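Local coordinates for amino acid adenylation domain-containing protein (Bacillus stratosphericus LAMA 585, PDB 6ULY) that probably selects a keto acid, 4-methyl-2-oxopentanoate, and activates it as an acyl adenylate for nonribosomal depsipeptide synthesis, at residues V204-F209 / F342-E347; L232-T237 / A265-A270; K308-F313 / D325-A330; S338-S343 / P388-R393. All blocks are in the same frame, centred on the assembly; numbering follows the deposited sequence.

Contacts 2, 3 and 4 are buried. Contact 1 is mixed, with N207 and F342 inside and F344 exposed. Contacts 1 and 4 share F342 and S343 at the end of strand 338-342. Contact 3 includes the neighbouring strand 327-333, and contact 2 reaches the same sheet at strand 267-270. Contacts 1 and 2 touch where F209 packs on V233. Contacts 3 and 4 both touch QA7, one at the adenine and the other at the keto acyl group. Their chemistry differs. Contact 1 sets an amide among aromatic rings. Contact 2 turns on a buried lysine. Between their paired segments, contacts 3 and 4 rest on apolar side chains.

Contact 1: V204-F209 / F342-E347; sequences VAANQF and FSFAIE
N207 places its side-chain amide against two phenylalanines, F342 and F344. With F342 the contact is amide on ring. ND2 lies over the centre of one face, 3.4 Å above the ring plane. The amide and ring planes are 86° apart, so the amide stands upright on the ring. In N207, CG is anti to the carbonyl carbon (chi1 -69°), which aims the amide across to the rings. CB of N207 covers a face of the F209 ring, so the asparagine touches F209 with its CB and F342 with its amide nitrogen.

The F344 ring is met by oxygens. OD1 of N207 comes to its edge, near the ring plane, 3.6 Å from CE1. The edge placement of OD1 suits the slightly positive hydrogens of the ring rim. The backbone O of A206 approaches the same ring obliquely, 3.3 Å from CZ. The apolar share is small, with CB of A206 4.4 Å from CZ of F344.

The amide is held by polar partners outside the two segments. ND2 bonds to T203 O, and OD1 accepts from R328 NH1. Both amide atoms are therefore satisfied and the rotation of the group is fixed.

The 204-209 segment ends helix 193-207, and Q208 leaves it with positive phi. F342 ends strand 338-342 and packs on A330 of strand 327-333 and on I387. V204 and F209 lean on helix 224-237.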
# COMPACT_ATOMS: atom_id res chain seq x y z
N VAL A 204 -11.09 -6.36 -31.14
CA VAL A 204 -11.13 -6.45 -32.59
C VAL A 204 -12.50 -6.01 -33.12
O VAL A 204 -12.59 -5.30 -34.12
CB VAL A 204 -10.79 -7.88 -33.05
CG1 VAL A 204 -11.10 -8.06 -34.53
CG2 VAL A 204 -9.33 -8.18 -32.76
N ALA A 205 -13.57 -6.42 -32.44
CA ALA A 205 -14.91 -6.10 -32.92
C ALA A 205 -15.22 -4.62 -32.77
O ALA A 205 -15.85 -4.02 -33.66
CB ALA A 205 -15.95 -6.93 -32.16
N ALA A 206 -14.81 -4.01 -31.66
CA ALA A 206 -15.12 -2.60 -31.44
C ALA A 206 -14.34 -1.71 -32.40
O ALA A 206 -14.87 -0.70 -32.89
CB ALA A 206 -14.82 -2.21 -29.99
N ASN A 207 -13.09 -2.05 -32.68
CA ASN A 207 -12.24 -1.26 -33.56
C ASN A 207 -12.30 -1.70 -35.02
O ASN A 207 -11.77 -1.00 -35.88
CB ASN A 207 -10.79 -1.31 -33.09
CG ASN A 207 -10.58 -0.58 -31.78
OD1 ASN A 207 -10.48 0.64 -31.75
ND2 ASN A 207 -10.52 -1.34 -30.69
N GLN A 208 -12.92 -2.85 -35.30
CA GLN A 208 -12.96 -3.39 -36.66
C GLN A 208 -11.55 -3.66 -37.18
O GLN A 208 -11.25 -3.46 -38.36
CB GLN A 208 -13.73 -2.47 -37.60
CG GLN A 208 -15.19 -2.27 -37.21
CD GLN A 208 -15.93 -1.31 -38.13
OE1 GLN A 208 -16.03 -1.55 -39.34
NE2 GLN A 208 -16.44 -0.23 -37.57
N PHE A 209 -10.67 -4.11 -36.29
CA PHE A 209 -9.34 -4.52 -36.70
C PHE A 209 -9.44 -5.68 -37.69
O PHE A 209 -10.36 -6.49 -37.64
CB PHE A 209 -8.51 -4.94 -35.49
CG PHE A 209 -8.14 -3.80 -34.57
CD1 PHE A 209 -7.96 -2.52 -35.07
CD2 PHE A 209 -7.97 -4.01 -33.22
CE1 PHE A 209 -7.61 -1.48 -34.23
CE2 PHE A 209 -7.63 -2.98 -32.37
CZ PHE A 209 -7.45 -1.71 -32.88
N PHE A 342 -13.36 2.21 -25.81
CA PHE A 342 -12.72 2.96 -26.88
C PHE A 342 -13.65 4.08 -27.33
O PHE A 342 -14.85 3.84 -27.54
CB PHE A 342 -12.39 2.06 -28.08
CG PHE A 342 -11.29 1.07 -27.82
CD1 PHE A 342 -9.97 1.41 -28.02
CD2 PHE A 342 -11.59 -0.22 -27.40
CE1 PHE A 342 -8.96 0.50 -27.79
CE2 PHE A 342 -10.58 -1.14 -27.17
CZ PHE A 342 -9.27 -0.78 -27.37
N SER A 343 -13.11 5.28 -27.48
CA SER A 343 -13.86 6.44 -27.94
C SER A 343 -13.51 6.73 -29.39
O SER A 343 -12.33 6.85 -29.74
CB SER A 343 -13.56 7.67 -27.08
OG SER A 343 -14.13 8.84 -27.64
N PHE A 344 -14.54 6.83 -30.24
CA PHE A 344 -14.37 7.08 -31.67
C PHE A 344 -14.89 8.46 -32.07
O PHE A 344 -15.32 8.66 -33.20
CB PHE A 344 -15.08 6.01 -32.50
CG PHE A 344 -14.84 4.61 -32.03
CD1 PHE A 344 -13.75 3.89 -32.48
CD2 PHE A 344 -15.71 4.02 -31.13
CE1 PHE A 344 -13.54 2.60 -32.04
CE2 PHE A 344 -15.50 2.73 -30.69
CZ PHE A 344 -14.41 2.02 -31.15
N ALA A 345 -14.84 9.42 -31.14
CA ALA A 345 -15.49 10.70 -31.32
C ALA A 345 -14.54 11.89 -31.34
O ALA A 345 -15.00 13.02 -31.53
CB ALA A 345 -16.53 10.92 -30.21
N ILE A 346 -13.24 11.68 -31.12
CA ILE A 346 -12.30 12.79 -31.14
C ILE A 346 -12.10 13.26 -32.57
O ILE A 346 -11.86 12.45 -33.48
CB ILE A 346 -10.97 12.37 -30.50
CG1 ILE A 346 -11.16 12.07 -29.00
CG2 ILE A 346 -9.90 13.44 -30.72
CD1 ILE A 346 -11.56 13.28 -28.17
N GLU A 347 -12.19 14.57 -32.78
CA GLU A 347 -12.11 15.16 -34.11
C GLU A 347 -11.28 16.44 -34.05
O GLU A 347 -11.53 17.30 -33.20
CB GLU A 347 -13.50 15.47 -34.67
CG GLU A 347 -14.34 14.24 -34.94
CD GLU A 347 -15.80 14.58 -35.18
OE1 GLU A 347 -16.20 15.73 -34.92
OE2 GLU A 347 -16.55 13.69 -35.64

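Contact 2: L232-T237 / A265-A270; sequences LVNVYT and ATKTWA
K267 reaches from strand 267-270 to N234 and V233 on helix 224-237, and its ammonium end makes the whole contact. The lysine chain is almost fully extended beyond CG. That length is needed, since the nearest CA atoms, those of N234 and K267, are 10.4 Å apart.

The tight part is at NZ. It donates a hydrogen bond to N234 OD1 at 2.6 Å. The position of OD1 is less certain than usual, because it lies too close to a neighbouring atom in the model, so the exact length is doubtful. The two side chains run past each other in opposite directions. On the apolar side, CG1 of V233 comes to 3.7 Å from NZ. This methyl is anti to the backbone N (chi1 160°).

Other groups also surround the buried charge. The F209 ring makes a cation-pi contact with K267, and D213 forms a long, weak ion pair with NZ. A weak hydrogen bond from N234 ND2 to S215 OG helps to set the amide. The carboxylate and the ring would be expected to favour a charged lysine.

The contact is looser toward T237. T237 OG1 stays 4.9 Å from K267 NZ. Other residues of the helix face other helices: L232 and Y236 turn to helix 193-207, and V235 to helix 18-26.

One helix face thus rests on a mixed sheet while another meets neighbouring helices, an alpha/beta arrangement as in the large N-terminal part of ANL adenylating enzymes.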
# COMPACT_ATOMS: atom_id res chain seq x y z
N LEU A 232 -1.03 -9.35 -29.15
CA LEU A 232 -1.94 -10.49 -29.30
C LEU A 232 -3.09 -10.16 -30.23
O LEU A 232 -3.53 -11.02 -31.00
CB LEU A 232 -2.45 -10.94 -27.93
CG LEU A 232 -1.42 -11.66 -27.05
CD1 LEU A 232 -2.05 -12.05 -25.72
CD2 LEU A 232 -0.84 -12.88 -27.75
N VAL A 233 -3.61 -8.94 -30.18
CA VAL A 233 -4.62 -8.53 -31.15
C VAL A 233 -4.06 -8.68 -32.56
O VAL A 233 -4.77 -9.09 -33.49
CB VAL A 233 -5.07 -7.08 -30.88
CG1 VAL A 233 -5.70 -6.48 -32.13
CG2 VAL A 233 -6.04 -7.04 -29.72
N ASN A 234 -2.78 -8.35 -32.75
CA ASN A 234 -2.19 -8.40 -34.08
C ASN A 234 -2.03 -9.84 -34.56
O ASN A 234 -2.37 -10.17 -35.70
CB ASN A 234 -0.84 -7.69 -34.08
CG ASN A 234 -0.97 -6.19 -33.87
OD1 ASN A 234 -1.94 -5.58 -34.29
ND2 ASN A 234 0.02 -5.60 -33.21
N VAL A 235 -1.52 -10.72 -33.69
CA VAL A 235 -1.39 -12.13 -34.07
C VAL A 235 -2.76 -12.75 -34.32
O VAL A 235 -2.94 -13.55 -35.24
CB VAL A 235 -0.61 -12.91 -32.99
CG1 VAL A 235 -0.32 -14.33 -33.45
CG2 VAL A 235 0.69 -12.20 -32.65
N TYR A 236 -3.75 -12.38 -33.50
CA TYR A 236 -5.10 -12.93 -33.67
C TYR A 236 -5.70 -12.53 -35.01
O TYR A 236 -6.33 -13.35 -35.69
CB TYR A 236 -6.00 -12.46 -32.53
CG TYR A 236 -7.42 -12.98 -32.63
CD1 TYR A 236 -8.41 -12.23 -33.26
CD2 TYR A 236 -7.77 -14.22 -32.11
CE1 TYR A 236 -9.71 -12.70 -33.36
CE2 TYR A 236 -9.06 -14.70 -32.20
CZ TYR A 236 -10.03 -13.94 -32.82
OH TYR A 236 -11.32 -14.42 -32.91
N THR A 237 -5.55 -11.26 -35.39
CA THR A 237 -5.95 -10.84 -36.73
C THR A 237 -4.96 -11.27 -37.79
O THR A 237 -5.27 -11.17 -38.98
CB THR A 237 -6.12 -9.32 -36.78
OG1 THR A 237 -4.85 -8.68 -36.55
CG2 THR A 237 -7.13 -8.85 -35.73
N ALA A 265 2.13 2.67 -41.26
CA ALA A 265 1.34 2.09 -40.18
C ALA A 265 -0.10 2.59 -40.24
O ALA A 265 -0.35 3.77 -40.51
CB ALA A 265 1.96 2.42 -38.83
N THR A 266 -1.04 1.68 -40.01
CA THR A 266 -2.45 2.04 -39.93
C THR A 266 -2.94 2.19 -38.50
O THR A 266 -3.98 2.83 -38.28
CB THR A 266 -3.31 0.99 -40.65
OG1 THR A 266 -3.31 -0.23 -39.90
CG2 THR A 266 -2.75 0.72 -42.06
N LYS A 267 -2.22 1.65 -37.52
CA LYS A 267 -2.63 1.78 -36.13
C LYS A 267 -1.40 1.79 -35.23
O LYS A 267 -0.37 1.21 -35.57
CB LYS A 267 -3.58 0.66 -35.70
CG LYS A 267 -2.95 -0.72 -35.70
CD LYS A 267 -3.95 -1.80 -35.30
CE LYS A 267 -3.25 -3.14 -35.11
NZ LYS A 267 -4.17 -4.22 -34.70
N THR A 268 -1.54 2.46 -34.09
CA THR A 268 -0.48 2.58 -33.09
C THR A 268 -1.14 3.06 -31.80
O THR A 268 -2.34 3.35 -31.77
CB THR A 268 0.62 3.53 -33.57
OG1 THR A 268 1.75 3.43 -32.70
CG2 THR A 268 0.13 4.97 -33.59
N TRP A 269 -0.35 3.13 -30.73
CA TRP A 269 -0.88 3.63 -29.47
C TRP A 269 0.25 4.14 -28.60
O TRP A 269 1.43 3.86 -28.83
CB TRP A 269 -1.66 2.55 -28.72
CG TRP A 269 -0.80 1.63 -27.92
CD1 TRP A 269 -0.03 0.61 -28.38
CD2 TRP A 269 -0.66 1.62 -26.49
NE1 TRP A 269 0.60 -0.03 -27.34
CE2 TRP A 269 0.23 0.58 -26.17
CE3 TRP A 269 -1.18 2.41 -25.46
CZ2 TRP A 269 0.60 0.30 -24.86
CZ3 TRP A 269 -0.81 2.12 -24.16
CH2 TRP A 269 0.07 1.08 -23.87
N ALA A 270 -0.14 4.90 -27.57
CA ALA A 270 0.77 5.39 -26.55
C ALA A 270 -0.06 6.04 -25.44
O ALA A 270 -1.20 6.44 -25.69
CB ALA A 270 1.78 6.39 -27.12

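Contact 3: K308-F313 / D325-A330; sequences KTIHRF and DVIRPA. With QA7 (5'-O-{(S)-hydroxy[(4-methyl-2-oxopentanoyl)oxy]phosphoryl}adenosine), chain C.
I327 sets its CD1 methyl against I310 and F313, one helical turn apart. CD1 lies 3.7 Å from I310 CB, and the I310 carbonyl O is at the same distance. CD1 also meets F313 CD1 at 3.8 Å, approaching that ring obliquely. The second branch of I327 also takes part, with its CG2 3.9 Å from I310 CG2. The I327 chain is extended at its end (chi2 178°), which carries CD1 in toward the helix.

These residues join helix 307-317 to strand 327-333. With strand 297-301 they form a beta-alpha-beta unit, and the contact seals the helix onto its own returning strand. Backbone bonds of R328 and A330 to N300 tie the two strands of the unit together.

Further out, the F313 ring meets F275 edge to face and also touches M298. I310 packs on I346, and L314 supports I327. R312 forms a salt bridge with E282 on the outer side of the helix. Along the strand, A330 reaches the ligand. Its backbone O accepts a hydrogen bond from the adenine amino group N24 of QA7 at 2.6 Å, with an N-H...O angle of 140°. D442 OD1 and S334 N also bind QA7.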
# COMPACT_ATOMS: atom_id res chain seq x y z
N LYS A 308 -6.58 19.14 -24.73
CA LYS A 308 -5.71 20.05 -25.47
C LYS A 308 -4.45 19.37 -25.99
O LYS A 308 -3.84 19.87 -26.93
CB LYS A 308 -5.35 21.25 -24.59
CG LYS A 308 -6.49 22.26 -24.48
CD LYS A 308 -6.12 23.45 -23.60
CE LYS A 308 -7.13 24.57 -23.74
NZ LYS A 308 -6.84 25.72 -22.84
N THR A 309 -4.07 18.23 -25.40
CA THR A 309 -2.92 17.50 -25.92
C THR A 309 -3.25 16.82 -27.25
O THR A 309 -2.49 16.92 -28.21
CB THR A 309 -2.45 16.46 -24.90
OG1 THR A 309 -1.96 17.12 -23.73
CG2 THR A 309 -1.36 15.58 -25.48
N ILE A 310 -4.40 16.14 -27.31
CA ILE A 310 -4.75 15.42 -28.53
C ILE A 310 -5.12 16.39 -29.64
O ILE A 310 -4.79 16.16 -30.81
CB ILE A 310 -5.89 14.42 -28.25
CG1 ILE A 310 -7.13 15.14 -27.71
CG2 ILE A 310 -5.43 13.34 -27.29
CD1 ILE A 310 -8.25 14.20 -27.29
N HIS A 311 -5.79 17.49 -29.30
CA HIS A 311 -6.17 18.46 -30.32
C HIS A 311 -4.93 19.10 -30.95
O HIS A 311 -4.83 19.23 -32.17
CB HIS A 311 -7.08 19.54 -29.73
CG HIS A 311 -7.55 20.54 -30.74
ND1 HIS A 311 -7.15 21.86 -30.72
CD2 HIS A 311 -8.38 20.42 -31.80
CE1 HIS A 311 -7.72 22.51 -31.72
NE2 HIS A 311 -8.47 21.65 -32.39
N ARG A 312 -3.98 19.52 -30.11
CA ARG A 312 -2.73 20.07 -30.63
C ARG A 312 -1.98 19.03 -31.45
O ARG A 312 -1.39 19.34 -32.49
CB ARG A 312 -1.86 20.59 -29.48
CG ARG A 312 -0.60 21.31 -29.92
CD ARG A 312 -0.92 22.66 -30.52
NE ARG A 312 0.16 23.16 -31.37
CZ ARG A 312 0.10 24.27 -32.10
NH1 ARG A 312 -1.01 25.01 -32.08
NH2 ARG A 312 1.13 24.64 -32.84
N PHE A 313 -1.99 17.78 -30.99
CA PHE A 313 -1.34 16.70 -31.72
C PHE A 313 -1.93 16.55 -33.12
O PHE A 313 -1.20 16.42 -34.11
CB PHE A 313 -1.48 15.40 -30.93
CG PHE A 313 -0.69 14.25 -31.47
CD1 PHE A 313 -1.23 13.42 -32.43
CD2 PHE A 313 0.56 13.96 -30.96
CE1 PHE A 313 -0.52 12.34 -32.91
CE2 PHE A 313 1.28 12.89 -31.43
CZ PHE A 313 0.74 12.08 -32.41
N ASP A 325 -9.37 12.29 -37.11
CA ASP A 325 -10.24 11.40 -36.35
C ASP A 325 -9.55 10.10 -35.98
O ASP A 325 -10.21 9.12 -35.62
CB ASP A 325 -11.52 11.10 -37.14
CG ASP A 325 -11.26 10.27 -38.39
OD1 ASP A 325 -10.10 10.24 -38.86
OD2 ASP A 325 -12.21 9.66 -38.91
N VAL A 326 -8.21 10.06 -36.05
CA VAL A 326 -7.49 8.82 -35.78
C VAL A 326 -7.28 8.57 -34.29
O VAL A 326 -7.03 7.42 -33.90
CB VAL A 326 -6.12 8.82 -36.48
CG1 VAL A 326 -6.29 9.06 -37.98
CG2 VAL A 326 -5.20 9.86 -35.86
N ILE A 327 -7.35 9.60 -33.45
CA ILE A 327 -7.03 9.44 -32.04
C ILE A 327 -8.23 8.83 -31.33
O ILE A 327 -9.33 9.40 -31.32
CB ILE A 327 -6.64 10.79 -31.40
CG1 ILE A 327 -5.22 11.16 -31.80
CG2 ILE A 327 -6.79 10.71 -29.88
CD1 ILE A 327 -4.75 12.50 -31.26
N ARG A 328 -8.02 7.67 -30.71
CA ARG A 328 -9.07 6.94 -30.01
C ARG A 328 -8.71 6.82 -28.53
O ARG A 328 -7.91 5.95 -28.15
CB ARG A 328 -9.27 5.56 -30.63
CG ARG A 328 -9.64 5.63 -32.10
CD ARG A 328 -10.02 4.28 -32.66
NE ARG A 328 -10.06 4.32 -34.12
CZ ARG A 328 -10.19 3.25 -34.90
NH1 ARG A 328 -10.31 2.04 -34.37
NH2 ARG A 328 -10.21 3.39 -36.22
N PRO A 329 -9.25 7.68 -27.67
CA PRO A 329 -9.05 7.49 -26.23
C PRO A 329 -9.52 6.11 -25.80
O PRO A 329 -10.50 5.57 -26.33
CB PRO A 329 -9.89 8.60 -25.60
CG PRO A 329 -9.97 9.66 -26.66
CD PRO A 329 -9.98 8.93 -27.97
N ALA A 330 -8.82 5.53 -24.83
CA ALA A 330 -9.16 4.21 -24.34
C ALA A 330 -8.73 4.08 -22.88
O ALA A 330 -7.82 4.78 -22.42
CB ALA A 330 -8.50 3.11 -25.18
C01 QA7 C . -5.78 1.28 -22.72
C02 QA7 C . -4.59 0.64 -22.10
C03 QA7 C . -4.44 -0.77 -22.61
C04 QA7 C . -4.76 0.85 -20.63
C05 QA7 C . -4.38 -0.28 -19.72
C06 QA7 C . -3.46 -0.01 -18.58
C10 QA7 C . -4.36 0.71 -15.30
C11 QA7 C . -4.66 1.92 -14.73
C12 QA7 C . -6.24 2.09 -14.62
C13 QA7 C . -6.41 3.30 -14.67
C14 QA7 C . -5.17 3.94 -15.53
C16 QA7 C . -5.65 3.57 -17.84
C18 QA7 C . -6.58 5.40 -18.41
C19 QA7 C . -7.19 6.49 -19.01
C21 QA7 C . -7.14 7.60 -17.07
C23 QA7 C . -6.27 5.49 -17.12
N15 QA7 C . -5.68 4.33 -16.79
N17 QA7 C . -6.19 4.20 -18.83
N20 QA7 C . -7.45 7.55 -18.31
N22 QA7 C . -6.57 6.62 -16.46
N24 QA7 C . -7.54 6.42 -20.36
O07 QA7 C . -3.18 -0.95 -17.64
O09 QA7 C . -3.00 0.49 -15.39
O25 QA7 C . -4.29 3.05 -15.64
O26 QA7 C . -6.32 3.99 -13.41
O27 QA7 C . -6.90 1.44 -13.44
O28 QA7 C . -1.11 -0.78 -16.45
O29 QA7 C . -2.78 -1.88 -15.45
O30 QA7 C . -2.99 1.01 -18.50
O31 QA7 C . -4.84 -1.31 -19.88
P08 QA7 C . -2.50 -0.74 -16.22

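Contact 4: S338-S343 / P388-R393; sequences SAVVFS and PGITIR. With QA7 (5'-O-{(S)-hydroxy[(4-methyl-2-oxopentanoyl)oxy]phosphoryl}adenosine), chain C.
Strand 338-342 lines the acyl end of the QA7 pocket, and a classic beta bulge interrupts it. V340 and V341 together face F331 of the neighbouring strand. From the bulge both valines meet isoleucines of the 388-393 segment.

CG1 of V340 touches CD1 of I390 at 3.9 Å, and the two side chains cross at about a right angle. V341 and I392 meet at an oblique angle. Here CG1 of V341 is only 3.2 Å from CD1 of I392, tighter than normal for two methyls, so this spot is either strained or imprecisely modelled. With CD1 trans to CA (chi2 -180°), I392 reaches its full length toward V341.

The beginning of the same strand meets the ligand. S338 CA is 3.3 Å from O31, the keto oxygen of the acyl group. A339 CB lies 3.7 Å from the methyl C01, and S338 CB 3.8 Å from the methyl C03. N199 binds A339 O and, weakly, S338 OG.

The valine-isoleucine contact is wholly aliphatic, so its hold comes from shape and burial and has no polar direction. Beside the ligand, carbon atoms facing the isopropyl group are consistent with selection of a branched, hydrophobic keto acid.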
# COMPACT_ATOMS: atom_id res chain seq x y z
N SER A 338 -6.29 -5.34 -20.47
CA SER A 338 -6.01 -4.13 -21.24
C SER A 338 -7.31 -3.35 -21.47
O SER A 338 -8.15 -3.26 -20.57
CB SER A 338 -5.27 -4.44 -22.55
OG SER A 338 -6.12 -4.77 -23.63
N ALA A 339 -7.48 -2.77 -22.66
CA ALA A 339 -8.55 -1.80 -22.85
C ALA A 339 -9.92 -2.47 -22.87
O ALA A 339 -10.08 -3.58 -23.38
CB ALA A 339 -8.34 -1.02 -24.14
N VAL A 340 -10.91 -1.79 -22.29
CA VAL A 340 -12.29 -2.24 -22.32
C VAL A 340 -13.25 -1.17 -22.81
O VAL A 340 -14.44 -1.44 -22.97
CB VAL A 340 -12.73 -2.75 -20.93
CG1 VAL A 340 -11.92 -3.98 -20.54
CG2 VAL A 340 -12.59 -1.66 -19.87
N VAL A 341 -12.77 0.05 -23.05
CA VAL A 341 -13.56 1.12 -23.65
C VAL A 341 -12.71 1.81 -24.71
O VAL A 341 -11.50 1.99 -24.53
CB VAL A 341 -14.04 2.15 -22.60
CG1 VAL A 341 -15.11 1.54 -21.71
CG2 VAL A 341 -12.87 2.66 -21.77
N PHE A 342 -13.36 2.21 -25.81
CA PHE A 342 -12.72 2.96 -26.88
C PHE A 342 -13.65 4.08 -27.33
O PHE A 342 -14.85 3.84 -27.54
CB PHE A 342 -12.39 2.06 -28.08
CG PHE A 342 -11.29 1.07 -27.82
CD1 PHE A 342 -9.97 1.41 -28.02
CD2 PHE A 342 -11.59 -0.22 -27.40
CE1 PHE A 342 -8.96 0.50 -27.79
CE2 PHE A 342 -10.58 -1.14 -27.17
CZ PHE A 342 -9.27 -0.78 -27.37
N SER A 343 -13.11 5.28 -27.48
CA SER A 343 -13.86 6.44 -27.94
C SER A 343 -13.51 6.73 -29.39
O SER A 343 -12.33 6.85 -29.74
CB SER A 343 -13.56 7.67 -27.08
OG SER A 343 -14.13 8.84 -27.64
N PRO A 388 -17.65 -5.17 -26.72
CA PRO A 388 -18.57 -6.30 -26.52
C PRO A 388 -18.11 -7.19 -25.38
O PRO A 388 -16.92 -7.45 -25.21
CB PRO A 388 -18.52 -7.03 -27.86
CG PRO A 388 -18.18 -5.98 -28.85
CD PRO A 388 -17.30 -4.99 -28.14
N GLY A 389 -19.09 -7.64 -24.58
CA GLY A 389 -18.85 -8.54 -23.48
C GLY A 389 -18.65 -7.86 -22.14
O GLY A 389 -18.78 -8.53 -21.10
N ILE A 390 -18.36 -6.57 -22.13
CA ILE A 390 -18.03 -5.84 -20.91
C ILE A 390 -19.25 -5.06 -20.45
O ILE A 390 -19.96 -4.45 -21.26
CB ILE A 390 -16.83 -4.90 -21.13
CG1 ILE A 390 -15.56 -5.69 -21.46
CG2 ILE A 390 -16.62 -4.02 -19.91
CD1 ILE A 390 -14.93 -6.39 -20.29
N THR A 391 -19.50 -5.08 -19.15
CA THR A 391 -20.46 -4.18 -18.52
C THR A 391 -19.70 -3.28 -17.55
O THR A 391 -18.87 -3.76 -16.77
CB THR A 391 -21.56 -4.95 -17.77
OG1 THR A 391 -22.10 -5.97 -18.62
CG2 THR A 391 -22.68 -4.01 -17.39
N ILE A 392 -19.98 -1.99 -17.61
CA ILE A 392 -19.41 -1.02 -16.69
C ILE A 392 -20.55 -0.44 -15.86
O ILE A 392 -21.67 -0.27 -16.36
CB ILE A 392 -18.66 0.11 -17.43
CG1 ILE A 392 -17.68 -0.50 -18.43
CG2 ILE A 392 -17.95 1.00 -16.43
CD1 ILE A 392 -16.89 0.52 -19.19
N ARG A 393 -20.26 -0.14 -14.60
CA ARG A 393 -21.20 0.59 -13.77
C ARG A 393 -20.44 1.54 -12.87
O ARG A 393 -19.24 1.37 -12.62
CB ARG A 393 -22.09 -0.36 -12.94
CG ARG A 393 -21.40 -1.02 -11.76
CD ARG A 393 -22.40 -1.77 -10.88
NE ARG A 393 -21.79 -2.35 -9.69
CZ ARG A 393 -22.44 -3.05 -8.77
NH1 ARG A 393 -23.75 -3.27 -8.90
NH2 ARG A 393 -21.79 -3.54 -7.72
C01 QA7 C . -5.78 1.28 -22.72
C02 QA7 C . -4.59 0.64 -22.10
C03 QA7 C . -4.44 -0.77 -22.61
C04 QA7 C . -4.76 0.85 -20.63
C05 QA7 C . -4.38 -0.28 -19.72
C06 QA7 C . -3.46 -0.01 -18.58
C10 QA7 C . -4.36 0.71 -15.30
C11 QA7 C . -4.66 1.92 -14.73
C12 QA7 C . -6.24 2.09 -14.62
C13 QA7 C . -6.41 3.30 -14.67
C14 QA7 C . -5.17 3.94 -15.53
C16 QA7 C . -5.65 3.57 -17.84
C18 QA7 C . -6.58 5.40 -18.41
C19 QA7 C . -7.19 6.49 -19.01
C21 QA7 C . -7.14 7.60 -17.07
C23 QA7 C . -6.27 5.49 -17.12
N15 QA7 C . -5.68 4.33 -16.79
N17 QA7 C . -6.19 4.20 -18.83
N20 QA7 C . -7.45 7.55 -18.31
N22 QA7 C . -6.57 6.62 -16.46
N24 QA7 C . -7.54 6.42 -20.36
O07 QA7 C . -3.18 -0.95 -17.64
O09 QA7 C . -3.00 0.49 -15.39
O25 QA7 C . -4.29 3.05 -15.64
O26 QA7 C . -6.32 3.99 -13.41
O27 QA7 C . -6.90 1.44 -13.44
O28 QA7 C . -1.11 -0.78 -16.45
O29 QA7 C . -2.78 -1.88 -15.45
O30 QA7 C . -2.99 1.01 -18.50
O31 QA7 C . -4.84 -1.31 -19.88
P08 QA7 C . -2.50 -0.74 -16.22